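Local coordinates for protein peptidase, zinc-dependent (Methanocorpusculum labreanum, PDB 3LMC) that probably acts as a zinc-dependent metallopeptidase of family M54, and carries a second metal held by four cysteines, at residues G2-W7 against P30-D35; R48-A53 against P96-E101; G158-P163 against C184-V189. One frame throughout, in Å; residues are numbered along the deposited sequence.

Contact 1 of 3, residues G2-W7 against P30-D35; sequences GIHLFW and PVSRID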
loop_
_atom_site.group_PDB
_atom_site.type_symbol
_atom_site.label_atom_id
_atom_site.label_comp_id
_atom_site.label_asym_id
_atom_site.label_seq_id
_atom_site.Cartn_x
_atom_site.Cartn_y
_atom_site.Cartn_z
ATOM N N GLY A 2 -5.342 -7.009 11.824
ATOM C CA GLY A 2 -4.597 -7.785 10.853
ATOM C C GLY A 2 -4.178 -6.869 9.718
ATOM O O GLY A 2 -4.701 -5.759 9.585
ATOM N N ILE A 3 -3.239 -7.327 8.901
ATOM C CA ILE A 3 -2.789 -6.548 7.750
ATOM C C ILE A 3 -2.956 -7.389 6.501
ATOM O O ILE A 3 -2.434 -8.505 6.427
ATOM C CB ILE A 3 -1.321 -6.114 7.886
ATOM C CG1 ILE A 3 -1.142 -5.234 9.124
ATOM C CG2 ILE A 3 -0.871 -5.328 6.658
ATOM C CD1 ILE A 3 0.296 -4.921 9.396
ATOM N N HIS A 4 -3.694 -6.849 5.533
ATOM C CA HIS A 4 -4.061 -7.575 4.325
ATOM C C HIS A 4 -3.489 -6.892 3.086
ATOM O O HIS A 4 -3.773 -5.722 2.827
ATOM C CB HIS A 4 -5.586 -7.668 4.209
ATOM C CG HIS A 4 -6.259 -8.189 5.443
ATOM N ND1 HIS A 4 -6.711 -9.488 5.557
ATOM C CD2 HIS A 4 -6.574 -7.583 6.614
ATOM C CE1 HIS A 4 -7.262 -9.663 6.745
ATOM N NE2 HIS A 4 -7.193 -8.520 7.405
ATOM N N LEU A 5 -2.666 -7.619 2.338
ATOM C CA LEU A 5 -2.117 -7.107 1.085
ATOM C C LEU A 5 -3.097 -7.510 -0.011
ATOM O O LEU A 5 -3.177 -8.691 -0.370
ATOM C CB LEU A 5 -0.744 -7.730 0.797
ATOM C CG LEU A 5 -0.067 -7.270 -0.495
ATOM C CD1 LEU A 5 0.286 -5.800 -0.407
ATOM C CD2 LEU A 5 1.197 -8.101 -0.804
ATOM N N PHE A 6 -3.867 -6.545 -0.512
ATOM C CA PHE A 6 -4.760 -6.817 -1.618
ATOM C C PHE A 6 -4.021 -6.552 -2.924
ATOM O O PHE A 6 -3.942 -5.402 -3.392
ATOM C CB PHE A 6 -6.051 -5.975 -1.569
ATOM C CG PHE A 6 -7.076 -6.398 -2.609
ATOM C CD1 PHE A 6 -8.414 -6.539 -2.281
ATOM C CD2 PHE A 6 -6.676 -6.712 -3.913
ATOM C CE1 PHE A 6 -9.339 -6.958 -3.238
ATOM C CE2 PHE A 6 -7.590 -7.133 -4.871
ATOM C CZ PHE A 6 -8.920 -7.259 -4.535
ATOM N N TRP A 7 -3.524 -7.632 -3.519
ATOM C CA TRP A 7 -2.680 -7.571 -4.714
ATOM C C TRP A 7 -3.527 -7.708 -5.997
ATOM O O TRP A 7 -3.979 -8.804 -6.330
ATOM C CB TRP A 7 -1.627 -8.689 -4.640
ATOM C CG TRP A 7 -0.618 -8.673 -5.770
ATOM C CD1 TRP A 7 -0.770 -9.198 -7.024
ATOM C CD2 TRP A 7 0.692 -8.098 -5.729
ATOM N NE1 TRP A 7 0.372 -8.983 -7.766
ATOM C CE2 TRP A 7 1.285 -8.308 -6.985
ATOM C CE3 TRP A 7 1.419 -7.417 -4.747
ATOM C CZ2 TRP A 7 2.575 -7.864 -7.290
ATOM C CZ3 TRP A 7 2.709 -6.973 -5.055
ATOM C CH2 TRP A 7 3.266 -7.199 -6.313
ATOM N N PRO A 30 2.427 -10.087 10.922
ATOM C CA PRO A 30 1.897 -11.022 9.918
ATOM C C PRO A 30 1.099 -10.262 8.873
ATOM O O PRO A 30 0.374 -9.334 9.214
ATOM C CB PRO A 30 0.959 -11.912 10.725
ATOM C CG PRO A 30 0.561 -11.070 11.890
ATOM C CD PRO A 30 1.776 -10.248 12.233
ATOM N N VAL A 31 1.255 -10.649 7.615
ATOM C CA VAL A 31 0.597 -9.986 6.504
ATOM C C VAL A 31 -0.051 -11.058 5.645
ATOM O O VAL A 31 0.627 -11.971 5.161
ATOM C CB VAL A 31 1.629 -9.195 5.657
ATOM C CG1 VAL A 31 1.002 -8.659 4.366
ATOM C CG2 VAL A 31 2.227 -8.075 6.470
ATOM N N SER A 32 -1.363 -10.964 5.471
ATOM C CA SER A 32 -2.100 -11.930 4.666
ATOM C C SER A 32 -2.239 -11.442 3.228
ATOM O O SER A 32 -2.492 -10.261 2.993
ATOM C CB SER A 32 -3.478 -12.185 5.272
ATOM O OG SER A 32 -4.261 -13.008 4.415
ATOM N N ARG A 33 -2.084 -12.363 2.282
ATOM C CA ARG A 33 -2.017 -12.042 0.866
ATOM C C ARG A 33 -3.295 -12.421 0.126
ATOM O O ARG A 33 -3.771 -13.552 0.229
ATOM C CB ARG A 33 -0.828 -12.774 0.248
ATOM C CG ARG A 33 -0.487 -12.360 -1.164
ATOM C CD ARG A 33 0.825 -12.991 -1.576
ATOM N NE ARG A 33 0.699 -14.426 -1.784
ATOM C CZ ARG A 33 1.089 -15.350 -0.914
ATOM N NH1 ARG A 33 1.636 -14.999 0.250
ATOM N NH2 ARG A 33 0.934 -16.631 -1.218
ATOM N N ILE A 34 -3.855 -11.464 -0.610
ATOM C CA ILE A 34 -4.967 -11.725 -1.526
ATOM C C ILE A 34 -4.507 -11.335 -2.925
ATOM O O ILE A 34 -4.283 -10.155 -3.184
ATOM C CB ILE A 34 -6.219 -10.869 -1.189
ATOM C CG1 ILE A 34 -6.683 -11.088 0.247
ATOM C CG2 ILE A 34 -7.360 -11.177 -2.158
ATOM C CD1 ILE A 34 -7.634 -9.979 0.747
ATOM N N ASP A 35 -4.349 -12.299 -3.834
ATOM C CA ASP A 35 -3.843 -11.944 -5.159
ATOM C C ASP A 35 -4.588 -12.637 -6.288
ATOM O O ASP A 35 -4.030 -12.861 -7.368
ATOM C CB ASP A 35 -2.339 -12.201 -5.268
ATOM C CG ASP A 35 -1.981 -13.673 -5.173
ATOM O OD1 ASP A 35 -2.898 -14.523 -5.135
ATOM O OD2 ASP A 35 -0.766 -13.984 -5.143
HETATM O O HOH W 1 -2.342 -9.908 9.801
HETATM O O HOH W 2 -6.814 -11.721 3.787
#

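Contact 2 of 3, residues R48-A53 against P96-E101; sequences RNQYDA and PGDLYE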
loop_
_atom_site.group_PDB
_atom_site.type_symbol
_atom_site.label_atom_id
_atom_site.label_comp_id
_atom_site.label_asym_id
_atom_site.label_seq_id
_atom_site.Cartn_x
_atom_site.Cartn_y
_atom_site.Cartn_z
ATOM N N ARG A 48 -6.071 14.112 -17.147
ATOM C CA ARG A 48 -4.862 13.685 -16.439
ATOM C C ARG A 48 -4.398 12.289 -16.874
ATOM O O ARG A 48 -3.206 11.986 -16.842
ATOM C CB ARG A 48 -5.111 13.667 -14.928
ATOM C CG ARG A 48 -4.857 14.965 -14.160
ATOM C CD ARG A 48 -4.986 14.669 -12.667
ATOM N NE ARG A 48 -4.668 15.790 -11.782
ATOM C CZ ARG A 48 -3.492 15.967 -11.182
ATOM N NH1 ARG A 48 -2.503 15.103 -11.386
ATOM N NH2 ARG A 48 -3.301 17.014 -10.380
ATOM N N ASN A 49 -5.344 11.442 -17.276
ATOM C CA ASN A 49 -5.081 10.012 -17.503
ATOM C C ASN A 49 -4.601 9.278 -16.241
ATOM O O ASN A 49 -3.731 8.398 -16.306
ATOM C CB ASN A 49 -4.091 9.792 -18.647
ATOM C CG ASN A 49 -4.100 8.365 -19.152
ATOM O OD1 ASN A 49 -5.047 7.615 -18.914
ATOM N ND2 ASN A 49 -3.049 7.982 -19.862
ATOM N N GLN A 50 -5.185 9.639 -15.100
ATOM C CA GLN A 50 -4.763 9.110 -13.811
ATOM C C GLN A 50 -5.990 8.896 -12.942
ATOM O O GLN A 50 -7.065 9.447 -13.227
ATOM C CB GLN A 50 -3.877 10.125 -13.091
ATOM C CG GLN A 50 -2.657 10.600 -13.847
ATOM C CD GLN A 50 -1.863 11.567 -13.002
ATOM O OE1 GLN A 50 -2.329 12.664 -12.716
ATOM N NE2 GLN A 50 -0.672 11.156 -12.567
ATOM N N TYR A 51 -5.822 8.140 -11.859
ATOM C CA TYR A 51 -6.929 7.894 -10.933
ATOM C C TYR A 51 -6.783 8.624 -9.596
ATOM O O TYR A 51 -5.707 8.630 -9.002
ATOM C CB TYR A 51 -7.099 6.397 -10.689
ATOM C CG TYR A 51 -7.378 5.592 -11.937
ATOM C CD1 TYR A 51 -6.345 5.221 -12.785
ATOM C CD2 TYR A 51 -8.674 5.201 -12.269
ATOM C CE1 TYR A 51 -6.585 4.478 -13.915
ATOM C CE2 TYR A 51 -8.925 4.439 -13.407
ATOM C CZ TYR A 51 -7.879 4.088 -14.221
ATOM O OH TYR A 51 -8.096 3.342 -15.362
ATOM N N ASP A 52 -7.880 9.231 -9.134
ATOM C CA ASP A 52 -7.947 9.906 -7.834
ATOM C C ASP A 52 -7.833 8.891 -6.702
ATOM O O ASP A 52 -8.786 8.170 -6.417
ATOM C CB ASP A 52 -9.295 10.634 -7.724
ATOM C CG ASP A 52 -9.396 11.542 -6.487
ATOM O OD1 ASP A 52 -8.541 11.469 -5.567
ATOM O OD2 ASP A 52 -10.355 12.345 -6.447
ATOM N N ALA A 53 -6.688 8.829 -6.042
ATOM C CA ALA A 53 -6.476 7.782 -5.042
ATOM C C ALA A 53 -7.369 7.939 -3.815
ATOM O O ALA A 53 -7.641 6.963 -3.100
ATOM C CB ALA A 53 -5.023 7.715 -4.637
ATOM N N PRO A 96 -2.488 -1.458 -10.527
ATOM C CA PRO A 96 -1.674 -1.056 -11.690
ATOM C C PRO A 96 -1.910 0.390 -12.133
ATOM O O PRO A 96 -1.152 0.888 -12.977
ATOM C CB PRO A 96 -2.155 -2.008 -12.791
ATOM C CG PRO A 96 -3.617 -2.265 -12.409
ATOM C CD PRO A 96 -3.569 -2.392 -10.899
ATOM N N GLY A 97 -2.940 1.050 -11.601
ATOM C CA GLY A 97 -3.326 2.365 -12.100
ATOM C C GLY A 97 -2.359 3.458 -11.679
ATOM O O GLY A 97 -1.796 3.388 -10.595
ATOM N N ASP A 98 -2.143 4.453 -12.539
ATOM C CA ASP A 98 -1.351 5.626 -12.156
ATOM C C ASP A 98 -2.193 6.523 -11.231
ATOM O O ASP A 98 -3.353 6.835 -11.532
ATOM C CB ASP A 98 -0.902 6.421 -13.384
ATOM C CG ASP A 98 0.119 7.507 -13.044
ATOM O OD1 ASP A 98 1.012 7.266 -12.190
ATOM O OD2 ASP A 98 0.030 8.602 -13.641
ATOM N N LEU A 99 -1.608 6.936 -10.109
ATOM C CA LEU A 99 -2.373 7.614 -9.058
ATOM C C LEU A 99 -2.005 9.079 -8.930
ATOM O O LEU A 99 -0.831 9.452 -9.062
ATOM C CB LEU A 99 -2.129 6.945 -7.709
ATOM C CG LEU A 99 -2.513 5.476 -7.615
ATOM C CD1 LEU A 99 -2.208 4.965 -6.219
ATOM C CD2 LEU A 99 -3.993 5.317 -7.944
ATOM N N TYR A 100 -3.012 9.902 -8.659
ATOM C CA TYR A 100 -2.760 11.265 -8.199
ATOM C C TYR A 100 -3.598 11.623 -6.955
ATOM O O TYR A 100 -4.492 10.880 -6.555
ATOM C CB TYR A 100 -3.012 12.260 -9.333
ATOM C CG TYR A 100 -4.467 12.589 -9.562
ATOM C CD1 TYR A 100 -5.309 11.705 -10.227
ATOM C CD2 TYR A 100 -4.996 13.803 -9.136
ATOM C CE1 TYR A 100 -6.644 12.015 -10.449
ATOM C CE2 TYR A 100 -6.330 14.124 -9.358
ATOM C CZ TYR A 100 -7.146 13.226 -10.012
ATOM O OH TYR A 100 -8.471 13.541 -10.227
ATOM N N GLU A 101 -3.269 12.740 -6.318
ATOM C CA GLU A 101 -4.184 13.365 -5.366
ATOM C C GLU A 101 -4.249 14.851 -5.697
ATOM O O GLU A 101 -3.362 15.374 -6.374
ATOM C CB GLU A 101 -3.770 13.117 -3.915
ATOM C CG GLU A 101 -2.323 13.457 -3.590
ATOM C CD GLU A 101 -2.152 14.828 -2.974
ATOM O OE1 GLU A 101 -1.059 15.096 -2.430
ATOM O OE2 GLU A 101 -3.108 15.639 -3.029
#

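Contact 3 of 3, residues G158-P163 against C184-V189; sequences GHCDNP and CGKCRV. With FE (Fe (III) ion), chain B; ZN (zinc ion), chain C.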
loop_
_atom_site.group_PDB
_atom_site.type_symbol
_atom_site.label_atom_id
_atom_site.label_comp_id
_atom_site.label_asym_id
_atom_site.label_seq_id
_atom_site.Cartn_x
_atom_site.Cartn_y
_atom_site.Cartn_z
ATOM N N GLY A 158 4.184 9.563 11.026
ATOM C CA GLY A 158 4.244 10.598 10.007
ATOM C C GLY A 158 5.502 10.432 9.181
ATOM O O GLY A 158 6.164 9.408 9.264
ATOM N N HIS A 159 5.843 11.438 8.384
ATOM C CA HIS A 159 7.064 11.374 7.588
ATOM C C HIS A 159 8.321 11.575 8.407
ATOM O O HIS A 159 8.389 12.436 9.273
ATOM C CB HIS A 159 7.030 12.384 6.454
ATOM C CG HIS A 159 6.106 11.993 5.353
ATOM N ND1 HIS A 159 5.329 12.904 4.671
ATOM C CD2 HIS A 159 5.807 10.779 4.838
ATOM C CE1 HIS A 159 4.606 12.270 3.767
ATOM N NE2 HIS A 159 4.882 10.981 3.846
ATOM N N CYS A 160 9.327 10.776 8.101
ATOM C CA CYS A 160 10.570 10.792 8.839
ATOM C C CYS A 160 11.630 11.565 8.054
ATOM O O CYS A 160 11.601 11.593 6.807
ATOM C CB CYS A 160 11.005 9.350 9.057
ATOM S SG CYS A 160 12.540 9.162 9.910
ATOM N N ASP A 161 12.555 12.188 8.785
ATOM C CA ASP A 161 13.636 12.991 8.202
ATOM C C ASP A 161 14.825 12.177 7.689
ATOM O O ASP A 161 15.603 12.656 6.861
ATOM C CB ASP A 161 14.151 14.002 9.223
ATOM C CG ASP A 161 13.324 15.251 9.255
ATOM O OD1 ASP A 161 12.604 15.501 8.258
ATOM O OD2 ASP A 161 13.388 15.975 10.271
ATOM N N ASN A 162 14.969 10.966 8.215
ATOM C CA ASN A 162 16.048 10.057 7.846
ATOM C C ASN A 162 15.761 9.402 6.488
ATOM O O ASN A 162 14.856 8.579 6.374
ATOM C CB ASN A 162 16.193 9.001 8.949
ATOM C CG ASN A 162 17.341 8.056 8.707
ATOM O OD1 ASN A 162 17.864 7.970 7.592
ATOM N ND2 ASN A 162 17.749 7.336 9.756
ATOM N N PRO A 163 16.535 9.778 5.453
ATOM C CA PRO A 163 16.342 9.391 4.041
ATOM C C PRO A 163 16.525 7.887 3.781
ATOM O O PRO A 163 16.118 7.386 2.716
ATOM C CB PRO A 163 17.437 10.181 3.301
ATOM C CG PRO A 163 17.893 11.244 4.272
ATOM C CD PRO A 163 17.709 10.650 5.634
ATOM N N CYS A 184 13.896 3.430 11.188
ATOM C CA CYS A 184 14.886 3.972 12.122
ATOM C C CYS A 184 14.426 3.807 13.572
ATOM O O CYS A 184 13.324 3.314 13.834
ATOM C CB CYS A 184 15.182 5.442 11.829
ATOM S SG CYS A 184 13.883 6.587 12.341
ATOM N N GLY A 185 15.270 4.221 14.510
ATOM C CA GLY A 185 14.991 4.025 15.922
ATOM C C GLY A 185 13.734 4.749 16.367
ATOM O O GLY A 185 12.854 4.169 17.017
ATOM N N LYS A 186 13.660 6.030 16.021
ATOM C CA LYS A 186 12.488 6.836 16.327
ATOM C C LYS A 186 11.206 6.164 15.807
ATOM O O LYS A 186 10.205 6.069 16.521
ATOM C CB LYS A 186 12.642 8.228 15.716
ATOM C CG LYS A 186 11.476 9.157 16.022
ATOM C CD LYS A 186 11.595 10.477 15.266
ATOM C CE LYS A 186 11.671 10.268 13.764
ATOM N NZ LYS A 186 10.461 9.568 13.255
ATOM N N CYS A 187 11.231 5.689 14.566
ATOM C CA CYS A 187 10.021 5.116 13.982
ATOM C C CYS A 187 9.651 3.762 14.579
ATOM O O CYS A 187 8.472 3.520 14.828
ATOM C CB CYS A 187 10.115 5.057 12.468
ATOM S SG CYS A 187 10.156 6.674 11.669
ATOM N N ARG A 188 10.627 2.884 14.831
ATOM C CA ARG A 188 10.296 1.591 15.455
ATOM C C ARG A 188 9.590 1.725 16.825
ATOM O O ARG A 188 8.641 0.991 17.103
ATOM C CB ARG A 188 11.492 0.614 15.528
ATOM C CG ARG A 188 12.844 1.199 15.910
ATOM C CD ARG A 188 13.986 0.232 15.507
ATOM N NE ARG A 188 15.324 0.822 15.627
ATOM C CZ ARG A 188 16.376 0.457 14.897
ATOM N NH1 ARG A 188 16.253 -0.497 13.984
ATOM N NH2 ARG A 188 17.549 1.054 15.071
ATOM N N VAL A 189 10.051 2.653 17.666
ATOM C CA VAL A 189 9.412 2.905 18.957
ATOM C C VAL A 189 7.936 3.298 18.791
ATOM O O VAL A 189 7.055 2.760 19.473
ATOM C CB VAL A 189 10.131 4.030 19.741
ATOM C CG1 VAL A 189 9.384 4.331 21.040
ATOM C CG2 VAL A 189 11.572 3.645 20.032
HETATM FE FE FE B . 12.272 6.935 10.672
HETATM ZN ZN ZN C . 3.639 9.346 3.146
HETATM O O HOH W 3 1.954 8.810 1.569
#

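Contact 1 of 3, residues G2-W7 against P30-D35
Backbone amides and carbonyls of I3, L5 and W7 interlock with those of S32 and I34 in four bonds. I3 O accepts from S32 N at 2.8 Å, and L5 N gives to S32 O at 2.7 Å. Two residues further on, L5 O receives I34 N, with 169° at the hydrogen, and W7 N reaches I34 O at 2.7 Å. Because S32 and I34 each bond to the residues before and after their partners, H4 and F6, the pairing is parallel; the strand axes lie 25° apart.

These strands are the two ends of a beta-alpha-beta unit whose connection includes helix 16-27. Strand 31-34 is an outer strand of its mixed sheet, while 3-7 has strand 90-94 as its other neighbour.

Apolar contacts gather on the face of I3, L5 and V31. The two V31 methyls divide the work: CG2 meets I3 CG2 at 4.1 Å, and CG1, placed anti to the backbone N (chi1 172°), touches L5 CB. Beyond this apolar group, at the end of the pairing, W7 CB and D35 CB come within 3.6 Å of each other, while the indole runs on to give its NE1 hydrogen bond to V11 O.

Two waters add bridges. One accepts from I3 N and donates to P30 O; the other lies in the H4 ring plane, 2.9 Å from H4 ND1, and also bonds S32 OG. H4 NE2 is taken by E89.

Contact 2 of 3, residues R48-A53 against P96-E101
R48 lies flat over one face of the Y100 ring. Its CD sits 3.5 Å from the ring centroid and only 6° off the normal, a CH-pi contact, and the guanidinium continues the overlap with its plane 10° from that of the ring. An extended chain from CG to NE carries the group there, while Y100 holds CG between its backbone N and carbonyl carbon (chi1 80°), which swings the ring across strand 50-52. The ring thereby also meets the backbone at Y51 and D52, with Y100 CE1 3.3 Å from D52 N.

Q50 links two charged neighbours. R48 NH1 donates to Q50 OE1 at 2.8 Å, in the plane of both groups, which, with the ring beneath, helps to hold the guanidinium's rotation. The amide's other end, NE2, gives a bond of 2.9 Å to D98 OD2, arriving from above the carboxylate plane, and also bonds D105 O; D98 OD1 is held by a salt bridge to R124. A leucine in place of Q50 would probably leave R48 NH1 and D98 OD2 without these mates and set the guanidinium freer to turn.

Main-chain bonds give the register: Y51 N to D98 O at 2.8 Å, Y100 N to Y51 O, and A53 N to Y100 O at 3.0 Å. L99 CD2 fills in beside Y51 CB and A53 CB. The arrangement is a short parallel strand pair, with a G1 bulge at N49 and Q50 facing D45; strand 50-52 passes straight into helix 53-66, whose N-cap is D52, with OD1 accepting from V54 N.

Contact 3 of 3, residues G158-P163 against C184-V189
One iron is gripped from both segments: C160 SG binds it at 2.4 Å, and across the contact C184 and C187 bring their sulfurs to the same metal. C187 SG lies 2.4 Å from the iron, and C165 supplies the fourth ligand. C160 SG and C184 SG stand 3.8 Å apart, a spacing consistent with a tetrahedral set of thiolates. C160 has a further partner within its own segment, for N162 N donates to C160 SG at 3.5 Å.

C184 turns its SG between backbone N and carbonyl carbon (chi1 75°), where it binds the iron and also accepts from C187 N, capping the start of helix 185-191. C187, one turn on, lets its SG lie against C160 CB. The N-H...S bonds to C160 and C184 would probably draw some charge from those two sulfurs.

C184 and C187 form a CxxC pair, which with C160 and C165 makes a Cys4 site. The loop 158-163 follows the helix that carries the HExxH residues H149 and H153 of the metzincin-type zinc site: H159, just before C160, binds the zinc ion through NE2 at 2.2 Å, beside H149, H153 and a water. Adjacent residues of one short segment thus serve two different metals.

K186 folds back at its chi3 and chi4, bringing NZ to 4.0 Å from C160 SG, close enough that its charge would probably offset some of that of the thiolates. N162 ND2 rests against C184 CB at 3.8 Å, while its OD1 accepts from G164 N.

In the fold
The contacts follow one another along the chain without touching. Contacts 1 and 2, both partly buried, each pair parallel strands, but in different sheets on opposite sides of the chain's centre. Contact 1, its centre about 10 Å from that of the chain, relies on backbone bonds and apolar packing; contact 2 adds an arginine lying over a tyrosine face, with a CH-pi contact, and a polar network through an amide. Contact 3, its centre about 18 Å from the chain's, is nevertheless buried: metal coordination joins loop to helix there in place of strand pairing. It alone supplies a zinc ligand, although the side chain of E101 in contact 2 is about 9 Å from the zinc ion.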